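Long-range contacts in TRAP dicarboxylate transporter-DctP subunit (Desulfovibrio salexigens, PDB 4N6D), which probably captures a small solute, perhaps an organic acid, in the periplasm and delivers it to a TRAP-type membrane transporter: residues 31-36 with 71-76; 77-82 with 91-96; 151-156 with 204-209; 222-227 with 286-291. All coordinates share one frame; numbering follows the deposited sequence. Where two conformers were deposited one is given.

Contact 1 (31-36 with 71-76)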
loop_
_atom_site.group_PDB
_atom_site.type_symbol
_atom_site.label_atom_id
_atom_site.label_comp_id
_atom_site.label_asym_id
_atom_site.label_seq_id
_atom_site.Cartn_x
_atom_site.Cartn_y
_atom_site.Cartn_z
ATOM N N SER A 31 18.703 21.362 -5.848
ATOM C CA SER A 31 18.737 20.628 -4.594
ATOM C C SER A 31 17.304 20.408 -4.155
ATOM O O SER A 31 16.528 21.360 -4.055
ATOM C CB SER A 31 19.489 21.424 -3.527
ATOM O OG SER A 31 19.627 20.682 -2.312
ATOM N N LEU A 32 16.934 19.155 -3.923
ATOM C CA LEU A 32 15.557 18.840 -3.555
ATOM C C LEU A 32 15.497 18.105 -2.218
ATOM O O LEU A 32 16.217 17.123 -2.016
ATOM C CB LEU A 32 14.936 17.954 -4.617
ATOM C CG LEU A 32 14.903 18.541 -6.027
ATOM C CD1 LEU A 32 14.516 17.487 -7.039
ATOM C CD2 LEU A 32 13.972 19.748 -6.055
ATOM N N SER A 33 14.599 18.524 -1.336
ATOM C CA SER A 33 14.342 17.801 -0.103
ATOM C C SER A 33 13.172 16.835 -0.299
ATOM O O SER A 33 12.213 17.161 -0.985
ATOM C CB SER A 33 14.014 18.770 1.038
ATOM O OG SER A 33 12.919 19.589 0.647
ATOM N N TYR A 34 13.264 15.650 0.306
ATOM C CA TYR A 34 12.276 14.600 0.131
ATOM C C TYR A 34 11.863 14.128 1.528
ATOM O O TYR A 34 12.631 13.466 2.249
ATOM C CB TYR A 34 12.908 13.509 -0.752
ATOM C CG TYR A 34 12.022 12.407 -1.282
ATOM C CD1 TYR A 34 12.266 11.874 -2.531
ATOM C CD2 TYR A 34 10.998 11.851 -0.528
ATOM C CE1 TYR A 34 11.507 10.817 -3.031
ATOM C CE2 TYR A 34 10.228 10.805 -1.030
ATOM C CZ TYR A 34 10.501 10.290 -2.279
ATOM O OH TYR A 34 9.784 9.241 -2.809
ATOM N N ALA A 35 10.660 14.538 1.932
ATOM C CA ALA A 35 10.103 14.191 3.235
ATOM C C ALA A 35 9.417 12.835 3.161
ATOM O O ALA A 35 8.782 12.516 2.170
ATOM C CB ALA A 35 9.113 15.258 3.686
ATOM N N ASN A 36 9.542 12.054 4.224
ATOM C CA ASN A 36 8.911 10.747 4.291
ATOM C C ASN A 36 8.573 10.434 5.739
ATOM O O ASN A 36 9.425 10.559 6.605
ATOM C CB ASN A 36 9.858 9.704 3.701
ATOM C CG ASN A 36 9.146 8.670 2.885
ATOM O OD1 ASN A 36 8.039 8.245 3.231
ATOM N ND2 ASN A 36 9.777 8.250 1.789
ATOM N N SER A 71 9.951 11.230 9.544
ATOM C CA SER A 71 9.215 12.419 9.930
ATOM C C SER A 71 10.137 13.519 10.445
ATOM O O SER A 71 9.731 14.369 11.249
ATOM C CB SER A 71 8.155 12.074 10.982
ATOM O OG SER A 71 7.112 11.284 10.424
ATOM N N THR A 72 11.367 13.525 9.948
ATOM C CA THR A 72 12.346 14.520 10.401
ATOM C C THR A 72 12.197 15.889 9.747
ATOM O O THR A 72 12.754 16.863 10.230
ATOM C CB THR A 72 13.783 14.065 10.218
ATOM O OG1 THR A 72 14.030 13.643 8.869
ATOM C CG2 THR A 72 14.104 12.927 11.212
ATOM N N LEU A 73 11.460 15.969 8.649
ATOM C CA LEU A 73 11.143 17.270 8.061
ATOM C C LEU A 73 9.632 17.484 8.095
ATOM O O LEU A 73 9.160 18.427 8.708
ATOM C CB LEU A 73 11.679 17.344 6.639
ATOM C CG LEU A 73 11.442 18.616 5.827
ATOM C CD1 LEU A 73 11.930 19.835 6.560
ATOM C CD2 LEU A 73 12.113 18.484 4.428
ATOM N N LEU A 74 8.880 16.609 7.427
ATOM C CA LEU A 74 7.424 16.587 7.532
ATOM C C LEU A 74 6.981 15.186 7.947
ATOM O O LEU A 74 7.619 14.196 7.606
ATOM C CB LEU A 74 6.757 16.947 6.202
ATOM C CG LEU A 74 7.106 18.277 5.556
ATOM C CD1 LEU A 74 6.481 18.389 4.175
ATOM C CD2 LEU A 74 6.638 19.388 6.440
ATOM N N GLY A 75 5.891 15.098 8.689
ATOM C CA GLY A 75 5.363 13.812 9.097
ATOM C C GLY A 75 3.947 13.603 8.592
ATOM O O GLY A 75 3.505 14.254 7.654
ATOM N N ALA A 76 3.225 12.700 9.247
ATOM C CA ALA A 76 1.864 12.371 8.846
ATOM C C ALA A 76 0.949 13.588 8.877
ATOM O O ALA A 76 0.038 13.697 8.050
ATOM C CB ALA A 76 1.308 11.273 9.762
HETATM O O HOH W 1 10.361 14.059 6.811
#

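Contact 2 (77-82 with 91-96). With I3C (5-amino-2,4,6-triiodobenzene-1,3-dicarboxylic acid), chain C; EDO (1,2-ethanediol), chain E.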
loop_
_atom_site.group_PDB
_atom_site.type_symbol
_atom_site.label_atom_id
_atom_site.label_comp_id
_atom_site.label_asym_id
_atom_site.label_seq_id
_atom_site.Cartn_x
_atom_site.Cartn_y
_atom_site.Cartn_z
ATOM N N LYS A 77 1.193 14.491 9.818
ATOM C CA LYS A 77 0.274 15.604 10.066
ATOM C C LYS A 77 0.434 16.751 9.075
ATOM O O LYS A 77 -0.442 17.600 8.962
ATOM C CB LYS A 77 0.481 16.163 11.456
ATOM C CG LYS A 77 1.788 16.886 11.608
ATOM C CD LYS A 77 1.985 17.460 12.994
ATOM C CE LYS A 77 3.305 18.215 13.062
ATOM N NZ LYS A 77 3.797 18.400 14.457
ATOM N N ASN A 78 1.550 16.803 8.365
ATOM C CA ASN A 78 1.821 18.011 7.596
ATOM C C ASN A 78 2.572 17.794 6.279
ATOM O O ASN A 78 3.127 18.732 5.723
ATOM C CB ASN A 78 2.584 19.005 8.460
ATOM C CG ASN A 78 3.905 18.461 8.945
ATOM O OD1 ASN A 78 4.296 17.357 8.613
ATOM N ND2 ASN A 78 4.605 19.252 9.766
ATOM N N THR A 79 2.547 16.578 5.741
ATOM C CA THR A 79 3.208 16.334 4.470
ATOM C C THR A 79 2.467 17.012 3.319
ATOM O O THR A 79 3.086 17.668 2.485
ATOM C CB THR A 79 3.363 14.826 4.202
ATOM O OG1 THR A 79 4.404 14.311 5.037
ATOM C CG2 THR A 79 3.750 14.577 2.755
ATOM N N LEU A 80 1.146 16.883 3.258
ATOM C CA LEU A 80 0.398 17.535 2.162
ATOM C C LEU A 80 0.549 19.032 2.172
ATOM O O LEU A 80 0.925 19.666 1.172
ATOM C CB LEU A 80 -1.090 17.205 2.230
ATOM C CG LEU A 80 -1.508 15.900 1.590
ATOM C CD1 LEU A 80 -2.982 15.656 1.880
ATOM C CD2 LEU A 80 -1.267 15.925 0.086
ATOM N N ARG A 81 0.258 19.648 3.304
ATOM C CA ARG A 81 0.359 21.091 3.371
ATOM C C ARG A 81 1.807 21.539 3.250
ATOM O O ARG A 81 2.130 22.545 2.612
ATOM C CB ARG A 81 -0.218 21.603 4.684
ATOM C CG ARG A 81 -0.471 23.082 4.667
ATOM C CD ARG A 81 -1.592 23.445 3.687
ATOM N NE ARG A 81 -1.709 24.897 3.613
ATOM C CZ ARG A 81 -1.880 25.592 2.497
ATOM N NH1 ARG A 81 -1.994 24.976 1.329
ATOM N NH2 ARG A 81 -1.955 26.911 2.570
ATOM N N GLY A 82 2.697 20.781 3.878
ATOM C CA GLY A 82 4.109 21.107 3.833
ATOM C C GLY A 82 4.706 21.107 2.441
ATOM O O GLY A 82 5.510 21.964 2.084
ATOM N N GLY A 91 7.281 14.834 -1.075
ATOM C CA GLY A 91 6.801 14.112 0.091
ATOM C C GLY A 91 6.038 12.855 -0.288
ATOM O O GLY A 91 5.590 12.709 -1.430
ATOM N N CYS A 92 5.914 11.960 0.690
ATOM C CA CYS A 92 5.228 10.663 0.560
ATOM C C CYS A 92 3.910 10.669 1.317
ATOM O O CYS A 92 3.865 10.920 2.542
ATOM C CB CYS A 92 6.111 9.565 1.116
ATOM S SG CYS A 92 5.375 7.898 0.953
ATOM N N VAL A 93 2.838 10.383 0.588
ATOM C CA VAL A 93 1.499 10.393 1.151
ATOM C C VAL A 93 0.877 9.001 1.142
ATOM O O VAL A 93 0.825 8.350 0.109
ATOM C CB VAL A 93 0.594 11.356 0.386
ATOM C CG1 VAL A 93 -0.826 11.331 0.951
ATOM C CG2 VAL A 93 1.171 12.785 0.413
ATOM N N SER A 94 0.388 8.562 2.299
ATOM C CA SER A 94 -0.437 7.363 2.401
ATOM C C SER A 94 -1.881 7.803 2.227
ATOM O O SER A 94 -2.442 8.448 3.098
ATOM C CB SER A 94 -0.246 6.699 3.764
ATOM O OG SER A 94 -1.079 5.551 3.892
ATOM N N LEU A 95 -2.492 7.474 1.095
ATOM C CA LEU A 95 -3.785 8.072 0.773
ATOM C C LEU A 95 -4.872 7.760 1.802
ATOM O O LEU A 95 -5.740 8.589 2.048
ATOM C CB LEU A 95 -4.267 7.654 -0.619
ATOM C CG LEU A 95 -3.271 7.785 -1.771
ATOM C CD1 LEU A 95 -3.988 7.432 -3.096
ATOM C CD2 LEU A 95 -2.665 9.187 -1.871
ATOM N N ALA A 96 -4.834 6.557 2.355
ATOM C CA ALA A 96 -5.849 6.093 3.291
ATOM C C ALA A 96 -5.933 6.949 4.546
ATOM O O ALA A 96 -6.956 6.938 5.225
ATOM C CB ALA A 96 -5.589 4.628 3.685
HETATM I I3 I3C C . -3.923 30.866 -5.891
HETATM I I2 I3C C . -4.160 26.248 -1.958
HETATM I I1 I3C C . -0.166 30.644 -1.234
HETATM O O8 I3C C . -2.159 32.755 -3.490
HETATM O O9 I3C C . -0.552 31.678 -4.542
HETATM C C10 I3C C . -1.809 27.960 -0.706
HETATM N N13 I3C C . -4.916 28.076 -4.517
HETATM C C1 I3C C . -2.218 30.403 -3.445
HETATM C C6 I3C C . -3.258 29.852 -4.169
HETATM C C5 I3C C . -3.845 28.660 -3.779
HETATM C C4 I3C C . -3.365 28.058 -2.641
HETATM C C3 I3C C . -2.324 28.612 -1.927
HETATM C C2 I3C C . -1.750 29.790 -2.316
HETATM C C7 I3C C . -1.603 31.683 -3.854
HETATM O O11 I3C C . -0.853 27.144 -0.757
HETATM O O12 I3C C . -2.352 28.260 0.385
HETATM C C1 EDO E . 0.821 10.718 5.495
HETATM O O1 EDO E . -0.115 10.258 4.522
HETATM C C2 EDO E . 1.507 11.900 4.844
HETATM O O2 EDO E . 0.467 12.727 4.293
HETATM O O HOH W 2 5.777 12.018 4.080
#

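Contact 3 (151-156 with 204-209)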
loop_
_atom_site.group_PDB
_atom_site.type_symbol
_atom_site.label_atom_id
_atom_site.label_comp_id
_atom_site.label_asym_id
_atom_site.label_seq_id
_atom_site.Cartn_x
_atom_site.Cartn_y
_atom_site.Cartn_z
ATOM N N ASN A 151 -3.171 -9.534 5.149
ATOM C CA ASN A 151 -3.459 -10.935 5.396
ATOM C C ASN A 151 -3.610 -11.158 6.904
ATOM O O ASN A 151 -3.284 -10.284 7.714
ATOM C CB ASN A 151 -2.321 -11.779 4.851
ATOM C CG ASN A 151 -2.276 -11.777 3.337
ATOM O OD1 ASN A 151 -3.217 -12.226 2.686
ATOM N ND2 ASN A 151 -1.174 -11.309 2.764
ATOM N N ILE A 152 -4.117 -12.331 7.272
ATOM C CA ILE A 152 -4.440 -12.618 8.662
ATOM C C ILE A 152 -3.392 -13.556 9.226
ATOM O O ILE A 152 -3.223 -14.667 8.731
ATOM C CB ILE A 152 -5.840 -13.244 8.759
ATOM C CG1 ILE A 152 -6.871 -12.245 8.240
ATOM C CG2 ILE A 152 -6.174 -13.631 10.207
ATOM C CD1 ILE A 152 -8.288 -12.776 8.146
ATOM N N MET A 153 -2.686 -13.092 10.258
ATOM C CA MET A 153 -1.603 -13.829 10.877
ATOM C C MET A 153 -1.996 -14.097 12.325
ATOM O O MET A 153 -2.270 -13.160 13.088
ATOM C CB MET A 153 -0.334 -13.000 10.828
ATOM C CG MET A 153 0.185 -12.759 9.410
ATOM S SD MET A 153 1.359 -11.397 9.343
ATOM C CE MET A 153 0.212 -10.022 9.276
ATOM N N THR A 154 -2.016 -15.366 12.713
ATOM C CA THR A 154 -2.647 -15.756 13.971
ATOM C C THR A 154 -1.906 -16.837 14.760
ATOM O O THR A 154 -1.065 -17.558 14.223
ATOM C CB THR A 154 -4.076 -16.299 13.717
ATOM O OG1 THR A 154 -4.021 -17.351 12.746
ATOM C CG2 THR A 154 -5.014 -15.197 13.234
ATOM N N LYS A 155 -2.231 -16.923 16.046
ATOM C CA LYS A 155 -1.652 -17.916 16.950
ATOM C C LYS A 155 -2.168 -19.305 16.673
ATOM O O LYS A 155 -1.438 -20.280 16.813
ATOM C CB LYS A 155 -1.971 -17.557 18.408
ATOM C CG LYS A 155 -1.407 -16.228 18.846
ATOM C CD LYS A 155 -1.725 -15.915 20.306
ATOM C CE LYS A 155 -1.267 -17.008 21.228
ATOM N NZ LYS A 155 -1.637 -16.652 22.637
ATOM N N VAL A 156 -3.445 -19.380 16.334
ATOM C CA VAL A 156 -4.127 -20.629 16.037
ATOM C C VAL A 156 -4.616 -20.558 14.581
ATOM O O VAL A 156 -4.983 -19.490 14.088
ATOM C CB VAL A 156 -5.312 -20.840 17.013
ATOM C CG1 VAL A 156 -6.234 -21.970 16.562
ATOM C CG2 VAL A 156 -4.805 -21.089 18.415
ATOM N N LYS A 204 -5.440 -12.322 19.251
ATOM C CA LYS A 204 -4.942 -13.649 18.931
ATOM C C LYS A 204 -4.375 -13.657 17.513
ATOM O O LYS A 204 -4.096 -14.710 16.963
ATOM C CB LYS A 204 -6.051 -14.681 19.107
ATOM C CG LYS A 204 -6.585 -14.758 20.562
ATOM C CD LYS A 204 -7.695 -15.789 20.699
ATOM C CE LYS A 204 -8.099 -16.010 22.146
ATOM N NZ LYS A 204 -8.627 -14.786 22.793
ATOM N N GLY A 205 -4.195 -12.467 16.944
ATOM C CA GLY A 205 -3.521 -12.324 15.666
ATOM C C GLY A 205 -3.555 -10.884 15.198
ATOM O O GLY A 205 -4.001 -9.991 15.926
ATOM N N LEU A 206 -3.077 -10.649 13.987
ATOM C CA LEU A 206 -3.155 -9.318 13.419
ATOM C C LEU A 206 -3.425 -9.355 11.929
ATOM O O LEU A 206 -3.221 -10.370 11.270
ATOM C CB LEU A 206 -1.903 -8.495 13.738
ATOM C CG LEU A 206 -0.578 -8.824 13.056
ATOM C CD1 LEU A 206 0.401 -7.698 13.316
ATOM C CD2 LEU A 206 0.007 -10.113 13.548
ATOM N N PHE A 207 -3.913 -8.230 11.423
ATOM C CA PHE A 207 -4.304 -8.090 10.029
ATOM C C PHE A 207 -3.362 -7.054 9.448
ATOM O O PHE A 207 -3.467 -5.840 9.744
ATOM C CB PHE A 207 -5.742 -7.604 9.969
ATOM C CG PHE A 207 -6.524 -8.072 8.759
ATOM C CD1 PHE A 207 -5.903 -8.502 7.596
ATOM C CD2 PHE A 207 -7.907 -8.027 8.799
ATOM C CE1 PHE A 207 -6.682 -8.918 6.482
ATOM C CE2 PHE A 207 -8.679 -8.428 7.714
ATOM C CZ PHE A 207 -8.061 -8.877 6.555
ATOM N N SER A 208 -2.395 -7.525 8.672
ATOM C CA SER A 208 -1.367 -6.656 8.127
ATOM C C SER A 208 -0.658 -7.366 6.973
ATOM O O SER A 208 -0.989 -8.484 6.610
ATOM C CB SER A 208 -0.360 -6.308 9.226
ATOM O OG SER A 208 0.440 -5.202 8.854
ATOM N N SER A 209 0.330 -6.724 6.377
ATOM C CA SER A 209 1.090 -7.424 5.364
ATOM C C SER A 209 2.114 -8.358 6.020
ATOM O O SER A 209 2.525 -8.164 7.166
ATOM C CB SER A 209 1.742 -6.477 4.354
ATOM O OG SER A 209 2.523 -5.509 4.984
HETATM O O HOH W 3 -5.402 -17.352 17.098
#

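Contact 4 (222-227 with 286-291)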
loop_
_atom_site.group_PDB
_atom_site.type_symbol
_atom_site.label_atom_id
_atom_site.label_comp_id
_atom_site.label_asym_id
_atom_site.label_seq_id
_atom_site.Cartn_x
_atom_site.Cartn_y
_atom_site.Cartn_z
ATOM N N CYS A 222 2.837 -15.825 16.006
ATOM C CA CYS A 222 1.779 -16.152 15.054
ATOM C C CYS A 222 2.362 -16.985 13.945
ATOM O O CYS A 222 2.941 -16.448 13.011
ATOM C CB CYS A 222 1.185 -14.896 14.434
ATOM S SG CYS A 222 0.496 -13.770 15.655
ATOM N N ARG A 223 2.175 -18.294 14.039
ATOM C CA ARG A 223 2.801 -19.215 13.111
ATOM C C ARG A 223 1.863 -19.793 12.071
ATOM O O ARG A 223 2.223 -20.754 11.402
ATOM C CB ARG A 223 3.454 -20.341 13.910
ATOM C CG ARG A 223 4.486 -19.772 14.869
ATOM C CD ARG A 223 5.365 -20.797 15.501
ATOM N NE ARG A 223 6.199 -20.155 16.511
ATOM C CZ ARG A 223 7.172 -20.766 17.174
ATOM N NH1 ARG A 223 7.457 -22.035 16.913
ATOM N NH2 ARG A 223 7.866 -20.102 18.089
ATOM N N TYR A 224 0.659 -19.222 11.971
ATOM C CA TYR A 224 -0.322 -19.604 10.954
ATOM C C TYR A 224 -0.744 -18.357 10.199
ATOM O O TYR A 224 -1.246 -17.385 10.778
ATOM C CB TYR A 224 -1.533 -20.307 11.571
ATOM C CG TYR A 224 -1.102 -21.526 12.318
ATOM C CD1 TYR A 224 -0.944 -22.740 11.665
ATOM C CD2 TYR A 224 -0.800 -21.464 13.676
ATOM C CE1 TYR A 224 -0.521 -23.866 12.331
ATOM C CE2 TYR A 224 -0.368 -22.586 14.355
ATOM C CZ TYR A 224 -0.222 -23.784 13.665
ATOM O OH TYR A 224 0.190 -24.925 14.305
ATOM N N GLU A 225 -0.488 -18.381 8.898
ATOM C CA GLU A 225 -0.633 -17.202 8.076
ATOM C C GLU A 225 -1.680 -17.509 7.010
ATOM O O GLU A 225 -1.445 -18.335 6.109
ATOM C CB GLU A 225 0.700 -16.851 7.417
ATOM C CG GLU A 225 1.953 -17.269 8.201
ATOM C CD GLU A 225 2.039 -16.690 9.614
ATOM O OE1 GLU A 225 1.249 -15.782 9.953
ATOM O OE2 GLU A 225 2.910 -17.165 10.404
ATOM N N THR A 226 -2.828 -16.851 7.107
ATOM C CA THR A 226 -3.912 -17.084 6.145
ATOM C C THR A 226 -3.924 -15.999 5.081
ATOM O O THR A 226 -4.140 -14.825 5.382
ATOM C CB THR A 226 -5.253 -17.159 6.874
ATOM O OG1 THR A 226 -5.193 -18.247 7.811
ATOM C CG2 THR A 226 -6.393 -17.402 5.884
ATOM N N GLU A 227 -3.670 -16.396 3.842
ATOM C CA GLU A 227 -3.529 -15.450 2.745
ATOM C C GLU A 227 -4.893 -15.111 2.157
ATOM O O GLU A 227 -5.437 -15.799 1.290
ATOM C CB GLU A 227 -2.581 -15.980 1.667
ATOM C CG GLU A 227 -2.067 -14.870 0.735
ATOM C CD GLU A 227 -1.016 -15.337 -0.261
ATOM O OE1 GLU A 227 -1.137 -16.491 -0.738
ATOM O OE2 GLU A 227 -0.066 -14.553 -0.547
ATOM N N SER A 286 8.854 -22.600 11.385
ATOM C CA SER A 286 7.992 -23.526 10.650
ATOM C C SER A 286 6.563 -23.018 10.536
ATOM O O SER A 286 5.608 -23.744 10.826
ATOM C CB SER A 286 7.987 -24.909 11.306
ATOM O OG SER A 286 9.269 -25.511 11.261
ATOM N N ILE A 287 6.417 -21.769 10.107
ATOM C CA ILE A 287 5.109 -21.208 9.894
ATOM C C ILE A 287 4.419 -21.974 8.783
ATOM O O ILE A 287 5.065 -22.622 7.951
ATOM C CB ILE A 287 5.176 -19.691 9.552
ATOM C CG1 ILE A 287 5.972 -19.449 8.275
ATOM C CG2 ILE A 287 5.781 -18.905 10.716
ATOM C CD1 ILE A 287 5.632 -18.149 7.574
ATOM N N GLU A 288 3.091 -21.895 8.779
ATOM C CA GLU A 288 2.277 -22.562 7.774
ATOM C C GLU A 288 1.459 -21.526 7.021
ATOM O O GLU A 288 0.831 -20.668 7.632
ATOM C CB GLU A 288 1.335 -23.584 8.422
ATOM C CG GLU A 288 0.444 -24.288 7.407
ATOM C CD GLU A 288 -0.594 -25.200 8.032
ATOM O OE1 GLU A 288 -0.496 -25.489 9.247
ATOM O OE2 GLU A 288 -1.512 -25.628 7.292
ATOM N N MET A 289 1.479 -21.625 5.696
ATOM C CA MET A 289 0.659 -20.774 4.838
ATOM C C MET A 289 -0.666 -21.458 4.556
ATOM O O MET A 289 -0.709 -22.613 4.154
ATOM C CB MET A 289 1.374 -20.488 3.523
ATOM C CG MET A 289 2.791 -19.989 3.666
ATOM S SD MET A 289 2.945 -18.464 4.612
ATOM C CE MET A 289 1.901 -17.342 3.648
ATOM N N ILE A 290 -1.750 -20.725 4.760
ATOM C CA ILE A 290 -3.092 -21.260 4.605
ATOM C C ILE A 290 -3.906 -20.446 3.597
ATOM O O ILE A 290 -3.788 -19.229 3.549
ATOM C CB ILE A 290 -3.825 -21.222 5.951
ATOM C CG1 ILE A 290 -3.076 -22.076 6.973
ATOM C CG2 ILE A 290 -5.263 -21.721 5.772
ATOM C CD1 ILE A 290 -3.578 -21.912 8.394
ATOM N N LYS A 291 -4.702 -21.136 2.778
ATOM C CA LYS A 291 -5.708 -20.487 1.944
ATOM C C LYS A 291 -7.077 -20.993 2.336
ATOM O O LYS A 291 -7.262 -22.183 2.571
ATOM C CB LYS A 291 -5.478 -20.791 0.461
ATOM C CG LYS A 291 -4.230 -20.159 -0.131
ATOM C CD LYS A 291 -4.079 -20.541 -1.613
ATOM C CE LYS A 291 -2.855 -19.911 -2.283
ATOM N NZ LYS A 291 -1.571 -20.341 -1.677
HETATM O O HOH W 4 3.048 -23.728 11.746
HETATM O O HOH W 5 -1.373 -19.351 1.030
#

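Contact 1 (31-36 with 71-76)
Leu-73 swings its CG opposite its own main-chain nitrogen (chi1 179°), and this sends CD2 along strand 30-35 to Ser-33. There CD2 comes to 3.9 Å from Ser-33 CB. Leu-74 turns the other way. Its CB meets Ala-35 CB directly at 3.8 Å. Its CG stands beside the main-chain nitrogen (chi1 -57°), which keeps CG and CD1 near that methyl, each 4.1 Å from Ala-35 CB. Ala-35 CB also faces Leu-73 CB, more loosely, at 4.4 Å. One methyl thus meets CB of Leu-73 and CB, CG and CD1 of Leu-74, while the tip of Leu-73 reaches back to the serine.

The polar links gather at Asn-36. Ser-71 N donates to Asn-36 O at 3.1 Å, fairly straight, with the donor tilted 17° from the carbonyl plane. A water joins the two segments beside this bond. It accepts from Leu-73 N at 2.9 Å and donates to Leu-74 O at 2.9 Å. A weak bond from Asn-36 N adds the strand side.

The Asn-36 side chain takes no part across the contact; its ND2 binds Pro-44 O in helix 43-58. Ser-71 OG binds Phe-37 O, the next residue after Asn-36. Leu-73 also packs on Tyr-68.

In this family 7 solute-binding protein, loop 71-76 leads out of edge strand 63-68 toward helix 79-85 and packs on strand 30-35, the neighbour of 63-68 in the five-stranded sheet. The chemistry implies a joint set by backbone bonds, one water and the fit of small and branched apolar groups.

Contact 2 (77-82 with 91-96)
Thr-79 and Val-93 make the centre of the apolar packing. The CG2 methyl of Thr-79 lies 3.7 Å from Cys-92 O and 3.9 Å from Val-93 CG2, the two side chains sliding past each other in opposite directions. The same methyl occupies the place where a side chain at Gly-91 would lie, and the bare glycine lets helix and strand approach closely there. Leu-80 crosses Val-93 at about a right angle and touches Val-93 CG2 with CD2, at 4.0 Å. Val-93 CG2 is therefore shared by two residues of the first helical turn.

The polar links between the segments run through water. One water donates to Thr-79 OG1 at 2.8 Å and to Cys-92 O at 2.7 Å. Thr-79 OG1 is also bonded to Gly-75 O, which helps fix the rotation of the side chain.

Bound groups add two more sites. A 1,2-ethanediol, probably from the crystallisation liquor, sits between helix and strand, its C2 3.5 Å from Thr-79 CB. It accepts from Ser-94 N and is also bonded to His-98. On the far side of the helix Arg-81 bends at chi2 (67°) and grips a carboxylate of the triiodo compound used for phasing. NH2 donates to O12 at 2.6 Å and almost straight; NH1 reaches O11 less directly at 3.2 Å.

Helix 79-85 thus lies against strand 90-94, which runs between parallel strand 30-35 and antiparallel strand 234-240. Ile-238 touches both Leu-80 and Val-93.

Contact 3 (151-156 with 204-209)
Lys-204 O receives Lys-155 N at 3.0 Å and a water at the same distance; the water also accepts from Val-156 N. The aliphatic part of Lys-155 lies along this carbonyl, while its NZ goes to Leu-198 O. Gly-205 follows, facing Thr-154 in a non-hydrogen-bonded pair whose CA atoms are only 3.9 Å apart, an approach that fits a residue without a side chain.

Leu-206 pairs with Met-153 through two backbone bonds. Its CD2 meets Met-153 CB at 4.0 Å. Phe-207 faces Ile-152. Ile-152 CG1 stands over the ring face in a CH-pi contact, 3.8 Å from the centroid and 14° off the normal, offset toward the rim. Ser-208 closes the regular antiparallel pairing with two bonds to Asn-151. The chain of Met-153 bends at chi3 (-82°) and carries CE to 3.3 Å from Ser-208 O. The methyl also nears Ser-209 O.

Strand 205-208 is an outermost strand of the four-stranded mixed sheet; its other edge bonds to Arg-170 of strand 168-170, and Lys-204 to Glu-168. Strand 151-154 is flanked on its other side by strand 224-226. Helix 173-181 covers the ring of Phe-207 through Leu-175 and Leu-179, whereas helix 212-215 packs on Met-153.

Contact 4 (222-227 with 286-291)
Glu-225 forms the middle of four main-chain bonds that join the strands in parallel. Its N donates to Glu-288 O at 2.9 Å, and its O accepts from Ile-290 N at 2.8 Å. Arg-223 O takes Glu-288 N before it, and Ile-290 O takes Glu-227 N after it. Near the start, a water bridges Arg-223 O and Ser-286 O. Glu-227 and Lys-291 lie side by side, pointing the same way, in a long salt bridge of 4.0 Å from OE1 to NZ. Glu-288 has its salt bridge with Arg-159.

On its other edge, strand 224-226 pairs with strand 151-154. There Arg-223 and Tyr-224 both face Thr-154, a classic beta bulge.

The carboxylate of Glu-225 folds back through chi2 (-58°). OE2 comes to 3.4 Å from Ile-287 CG2. It is also 2.7 Å from Cys-222 O, a closeness of two oxygens that suggests a protonated acid. Met-289 SD rests 3.9 Å from Glu-225 CG on the same face. On the opposite face Glu-288 OE1 meets the ring edge of Tyr-224 in its plane, 3.5 Å from CE1, with the carboxylate turned 67° from the ring. Ile-290 CD1 packs 4.1 Å from Tyr-224 CB.

The four contacts form two neighbouring pairs. Contacts 1 and 2 touch, and both reach the five-stranded sheet through one strand each, 30-35 and 90-94. Contacts 3 and 4 touch and share the four-stranded sheet, where strands 151-154 and 224-226 are neighbours. The centres of contacts 1 and 4 are about 37 Å apart, on opposite sides of the chain's centre. Contacts 2 and 3 are buried; 1 and 4 are partly so. Contacts 3 and 4 are strand pairings held by direct backbone bonds, antiparallel in one and parallel in the other. Contacts 1 and 2 set a loop or helix against a strand, with small apolar interfaces and bridging water. A long salt bridge spans contact 4.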